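Local coordinates for enterochelin esterase (Salmonella enterica subsp. enterica serovar Typhimurium, PDB 3MGA), which probably hydrolyses the ester bonds of ferric enterobactin, a step expected to release the iron carried by this siderophore, at residues A286-G291 against G390-G395; I345-G350 against Q358-L363. All blocks are in the same frame, centred on the assembly; numbering follows the deposited sequence.

In the fold
Both contacts are buried, and both set a helix against the mixed sheet of the esterase domain, but from opposite faces. Interaction 1 packs helix 385-399 loosely on the end of strand 284-288, two strands away from strand 344-350. Interaction 2 seats helix 354-367 on strand 344-350 over more surface, and a water may bridge its two segments, whereas the Gln-288 amide of interaction 1 has its polar partners outside the segments. Their centres lie about 12 Å apart and the two touch where Gly-391 CA approaches Glu-348 OE1 (3.4 Å). Gln-312, on the strand between, hydrogen-bonds Glu-348 and more weakly Gln-288, linking the contacts through polar groups.

Interaction 1. Residues A286-G291 against G390-G395; sequences AGQSFG and GGLTQG
Ala-286 meets helix 385-399 through its methyl group, which points at the helix; its CB lies 4.3 Å from CD2 of Leu-392. The strand backbone here is held in the middle of the sheet, bonded to Ile-206 and Leu-208. Leu-392 supplies the whole helical side of the contact: with CG roughly opposite the backbone N (chi1 -151°) its branch reaches across to the sheet, although its CB sets out obliquely, and it also lies on Leu-310 and Gln-312 of the next strand. Gly-287 takes no part in the contact; its backbone hydrogen-bonds to Leu-310 and Gln-312 of that neighbouring strand. Gln-288 comes back to the helix side. Its aliphatic part folds at chi2 (77°) so that the amide lies beside Leu-392, NE2 being 4.4 Å from CG, a loose van der Waals approach and not a polar one. The buried amide is satisfied elsewhere: OE1 accepts from Trp-213 NE1, while NE2 makes a weak bond to Gln-312. Past this point the chain leaves the contact in a tight turn, closed by Gly-291 N donating to Gln-288 O at 2.8 Å. At its apex Ser-289 takes a strained backbone with a positive phi (62°); its OG is hydrogen-bonded to Ser-315 OG and to a glycerol that probably comes from the crystallisation liquor, and its side chain touches His-383 in the loop leading to helix 385-399. The sequence Gly-Gln-Ser-Phe-Gly and a sharp strand-to-helix turn with a positive-phi serine are consistent with the nucleophile elbow of an alpha/beta hydrolase.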
loop_
_atom_site.group_PDB
_atom_site.type_symbol
_atom_site.label_atom_id
_atom_site.label_comp_id
_atom_site.label_asym_id
_atom_site.label_seq_id
_atom_site.Cartn_x
_atom_site.Cartn_y
_atom_site.Cartn_z
ATOM N N ALA A 286 7.210 10.367 1.460
ATOM C CA ALA A 286 6.493 9.303 0.780
ATOM C C ALA A 286 5.439 8.711 1.694
ATOM O O ALA A 286 5.684 8.506 2.878
ATOM C CB ALA A 286 7.493 8.217 0.324
ATOM N N GLY A 287 4.266 8.430 1.145
ATOM C CA GLY A 287 3.174 7.856 1.930
ATOM C C GLY A 287 2.088 7.228 1.076
ATOM O O GLY A 287 2.016 7.469 -0.131
ATOM N N GLN A 288 1.237 6.417 1.710
ATOM C CA GLN A 288 0.157 5.739 1.019
ATOM C C GLN A 288 -1.184 6.058 1.660
ATOM O O GLN A 288 -1.282 6.179 2.879
ATOM C CB GLN A 288 0.364 4.224 1.056
ATOM C CG GLN A 288 1.758 3.767 0.678
ATOM C CD GLN A 288 2.767 3.979 1.783
ATOM O OE1 GLN A 288 2.462 3.785 2.956
ATOM N NE2 GLN A 288 3.989 4.338 1.410
ATOM N N SER A 289 -2.217 6.172 0.827
ATOM C CA SER A 289 -3.579 6.440 1.291
ATOM C C SER A 289 -3.560 7.806 2.000
ATOM O O SER A 289 -3.154 8.786 1.365
ATOM C CB SER A 289 -4.057 5.278 2.163
ATOM O OG SER A 289 -5.456 5.314 2.341
ATOM N N PHE A 290 -3.958 7.918 3.274
ATOM C CA PHE A 290 -3.869 9.243 3.923
ATOM C C PHE A 290 -2.422 9.725 3.937
ATOM O O PHE A 290 -2.171 10.928 4.035
ATOM C CB PHE A 290 -4.414 9.305 5.359
ATOM C CG PHE A 290 -5.912 9.357 5.465
ATOM C CD1 PHE A 290 -6.663 10.155 4.619
ATOM C CD2 PHE A 290 -6.556 8.726 6.527
ATOM C CE1 PHE A 290 -8.047 10.240 4.763
ATOM C CE2 PHE A 290 -7.929 8.810 6.677
ATOM C CZ PHE A 290 -8.677 9.566 5.792
ATOM N N GLY A 291 -1.480 8.784 3.869
ATOM C CA GLY A 291 -0.059 9.116 3.837
ATOM C C GLY A 291 0.314 9.839 2.555
ATOM O O GLY A 291 1.217 10.683 2.547
ATOM N N GLY A 390 6.480 -2.006 -4.146
ATOM C CA GLY A 390 7.266 -1.866 -5.373
ATOM C C GLY A 390 7.276 -0.443 -5.887
ATOM O O GLY A 390 8.275 0.035 -6.411
ATOM N N GLY A 391 6.147 0.239 -5.750
ATOM C CA GLY A 391 6.042 1.621 -6.206
ATOM C C GLY A 391 6.820 2.542 -5.294
ATOM O O GLY A 391 7.223 3.642 -5.690
ATOM N N LEU A 392 7.033 2.088 -4.066
ATOM C CA LEU A 392 7.761 2.871 -3.093
ATOM C C LEU A 392 9.215 2.972 -3.581
ATOM O O LEU A 392 9.774 4.062 -3.661
ATOM C CB LEU A 392 7.707 2.207 -1.713
ATOM C CG LEU A 392 7.781 3.108 -0.473
ATOM C CD1 LEU A 392 8.055 2.233 0.770
ATOM C CD2 LEU A 392 8.825 4.189 -0.586
ATOM N N THR A 393 9.814 1.833 -3.925
ATOM C CA THR A 393 11.205 1.823 -4.374
ATOM C C THR A 393 11.359 2.445 -5.753
ATOM O O THR A 393 12.346 3.143 -6.010
ATOM C CB THR A 393 11.837 0.410 -4.356
ATOM O OG1 THR A 393 11.086 -0.475 -5.198
ATOM C CG2 THR A 393 11.884 -0.132 -2.945
ATOM N N GLN A 394 10.392 2.199 -6.638
ATOM C CA GLN A 394 10.439 2.784 -7.982
ATOM C C GLN A 394 10.266 4.299 -7.908
ATOM O O GLN A 394 10.898 5.041 -8.658
ATOM C CB GLN A 394 9.374 2.182 -8.893
ATOM C CG GLN A 394 9.381 2.765 -10.302
ATOM C CD GLN A 394 10.681 2.514 -11.043
ATOM O OE1 GLN A 394 10.993 1.381 -11.415
ATOM N NE2 GLN A 394 11.419 3.586 -11.317
ATOM N N GLY A 395 9.409 4.743 -6.996
ATOM C CA GLY A 395 9.142 6.156 -6.794
ATOM C C GLY A 395 10.358 6.919 -6.328
ATOM O O GLY A 395 10.574 8.044 -6.741
#

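Interaction 2. Residues I345-G350 against Q358-L363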
loop_
_atom_site.group_PDB
_atom_site.type_symbol
_atom_site.label_atom_id
_atom_site.label_comp_id
_atom_site.label_asym_id
_atom_site.label_seq_id
_atom_site.Cartn_x
_atom_site.Cartn_y
_atom_site.Cartn_z
ATOM N N ILE A 345 6.899 15.338 -8.350
ATOM C CA ILE A 345 5.829 14.545 -7.761
ATOM C C ILE A 345 5.556 13.240 -8.488
ATOM O O ILE A 345 5.396 13.225 -9.707
ATOM C CB ILE A 345 4.505 15.358 -7.732
ATOM C CG1 ILE A 345 4.718 16.728 -7.079
ATOM C CG2 ILE A 345 3.436 14.604 -7.011
ATOM C CD1 ILE A 345 3.476 17.578 -7.038
ATOM N N VAL A 346 5.557 12.148 -7.728
ATOM C CA VAL A 346 5.220 10.839 -8.243
ATOM C C VAL A 346 3.806 10.620 -7.717
ATOM O O VAL A 346 3.562 10.671 -6.509
ATOM C CB VAL A 346 6.153 9.733 -7.738
ATOM C CG1 VAL A 346 5.585 8.352 -8.106
ATOM C CG2 VAL A 346 7.557 9.915 -8.297
ATOM N N LEU A 347 2.869 10.418 -8.628
ATOM C CA LEU A 347 1.489 10.257 -8.250
ATOM C C LEU A 347 1.051 8.899 -8.772
ATOM O O LEU A 347 0.915 8.690 -9.975
ATOM C CB LEU A 347 0.685 11.420 -8.838
ATOM C CG LEU A 347 -0.672 11.774 -8.243
ATOM C CD1 LEU A 347 -0.555 12.040 -6.751
ATOM C CD2 LEU A 347 -1.237 12.991 -8.965
ATOM N N GLU A 348 0.899 7.957 -7.846
ATOM C CA GLU A 348 0.520 6.596 -8.177
ATOM C C GLU A 348 -0.854 6.233 -7.642
ATOM O O GLU A 348 -1.253 6.677 -6.561
ATOM C CB GLU A 348 1.559 5.626 -7.623
ATOM C CG GLU A 348 1.114 4.169 -7.613
ATOM C CD GLU A 348 2.090 3.280 -6.892
ATOM O OE1 GLU A 348 3.298 3.350 -7.219
ATOM O OE2 GLU A 348 1.648 2.498 -6.014
ATOM N N ALA A 349 -1.560 5.411 -8.412
ATOM C CA ALA A 349 -2.896 4.932 -8.063
ATOM C C ALA A 349 -3.222 3.724 -8.931
ATOM O O ALA A 349 -2.776 3.639 -10.078
ATOM C CB ALA A 349 -3.919 6.019 -8.259
ATOM N N GLY A 350 -3.985 2.786 -8.380
ATOM C CA GLY A 350 -4.338 1.569 -9.096
ATOM C C GLY A 350 -5.707 1.629 -9.749
ATOM O O GLY A 350 -6.599 2.308 -9.257
ATOM N N GLN A 358 -9.847 7.748 -9.812
ATOM C CA GLN A 358 -10.485 8.917 -10.420
ATOM C C GLN A 358 -10.071 10.185 -9.688
ATOM O O GLN A 358 -9.833 11.221 -10.308
ATOM C CB GLN A 358 -12.006 8.773 -10.413
ATOM C CG GLN A 358 -12.539 7.722 -11.382
ATOM C CD GLN A 358 -14.050 7.537 -11.283
ATOM O OE1 GLN A 358 -14.755 7.521 -12.299
ATOM N NE2 GLN A 358 -14.557 7.431 -10.054
ATOM N N ALA A 359 -9.977 10.095 -8.367
ATOM C CA ALA A 359 -9.576 11.229 -7.558
ATOM C C ALA A 359 -8.156 11.663 -7.941
ATOM O O ALA A 359 -7.878 12.855 -8.064
ATOM C CB ALA A 359 -9.655 10.882 -6.087
ATOM N N ASN A 360 -7.260 10.701 -8.132
ATOM C CA ASN A 360 -5.887 11.039 -8.519
ATOM C C ASN A 360 -5.759 11.624 -9.921
ATOM O O ASN A 360 -4.857 12.424 -10.171
ATOM C CB ASN A 360 -4.923 9.869 -8.332
ATOM C CG ASN A 360 -4.503 9.689 -6.888
ATOM O OD1 ASN A 360 -3.370 10.012 -6.526
ATOM N ND2 ASN A 360 -5.421 9.227 -6.046
ATOM N N GLN A 361 -6.658 11.235 -10.828
ATOM C CA GLN A 361 -6.667 11.784 -12.190
ATOM C C GLN A 361 -7.030 13.258 -12.157
ATOM O O GLN A 361 -6.383 14.081 -12.807
ATOM C CB GLN A 361 -7.665 11.052 -13.085
ATOM C CG GLN A 361 -7.231 9.667 -13.497
ATOM C CD GLN A 361 -8.239 9.004 -14.413
ATOM O OE1 GLN A 361 -9.443 9.079 -14.180
ATOM N NE2 GLN A 361 -7.747 8.326 -15.450
ATOM N N ALA A 362 -8.078 13.582 -11.410
ATOM C CA ALA A 362 -8.527 14.967 -11.270
ATOM C C ALA A 362 -7.420 15.790 -10.629
ATOM O O ALA A 362 -7.178 16.930 -11.029
ATOM C CB ALA A 362 -9.797 15.043 -10.438
ATOM N N LEU A 363 -6.745 15.211 -9.635
ATOM C CA LEU A 363 -5.653 15.910 -8.970
ATOM C C LEU A 363 -4.550 16.197 -9.973
ATOM O O LEU A 363 -4.008 17.295 -9.999
ATOM C CB LEU A 363 -5.096 15.104 -7.794
ATOM C CG LEU A 363 -3.892 15.750 -7.094
ATOM C CD1 LEU A 363 -4.213 17.187 -6.674
ATOM C CD2 LEU A 363 -3.454 14.932 -5.915
HETATM O O HOH W 1 -1.485 8.991 -5.112
#
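Apolar packing between Leu-347 and helix 354-367 forms the centre of this contact. Leu-347 has its CG opposite the backbone N (chi1 -160°), which carries CD1 to Leu-363, where it meets CD2 at 4.2 Å as the two side chains slant across each other. The second branch, CD2, rests 3.9 Å from the backbone O of Asn-360. Two residues further along the same face of the strand, Ala-349 points its methyl at the helix, and its CB lies 4.0 Å from both CB and CG of Asn-360.

The polar part belongs to Asn-360, whose side chain is wedged between Leu-347 and Ala-349. Its OD1 sits only 3.5 Å from CD1 of Leu-347, a contact with carbon, and lies 2.6 Å from a water oxygen. That water also lies 2.7 Å from Glu-348 O, so it can bridge helix and strand, although other acceptors nearby compete for its protons. ND2 donates hydrogen bonds to Val-356 O and Gly-314 O, which help fix the orientation of the buried amide.

The axes of strand segment 345-350 and helix segment 358-363 come within 8.5 Å, and the two run in roughly opposite directions (153°). They belong to a beta-alpha-beta unit completed by strand 373-379, whose Trp-376 touches Leu-347 and Asn-360. Phe-316 from a loop packs on Leu-347, Asn-360 and Leu-363, while Val-346 and Glu-348 face helix 385-399 across the sheet.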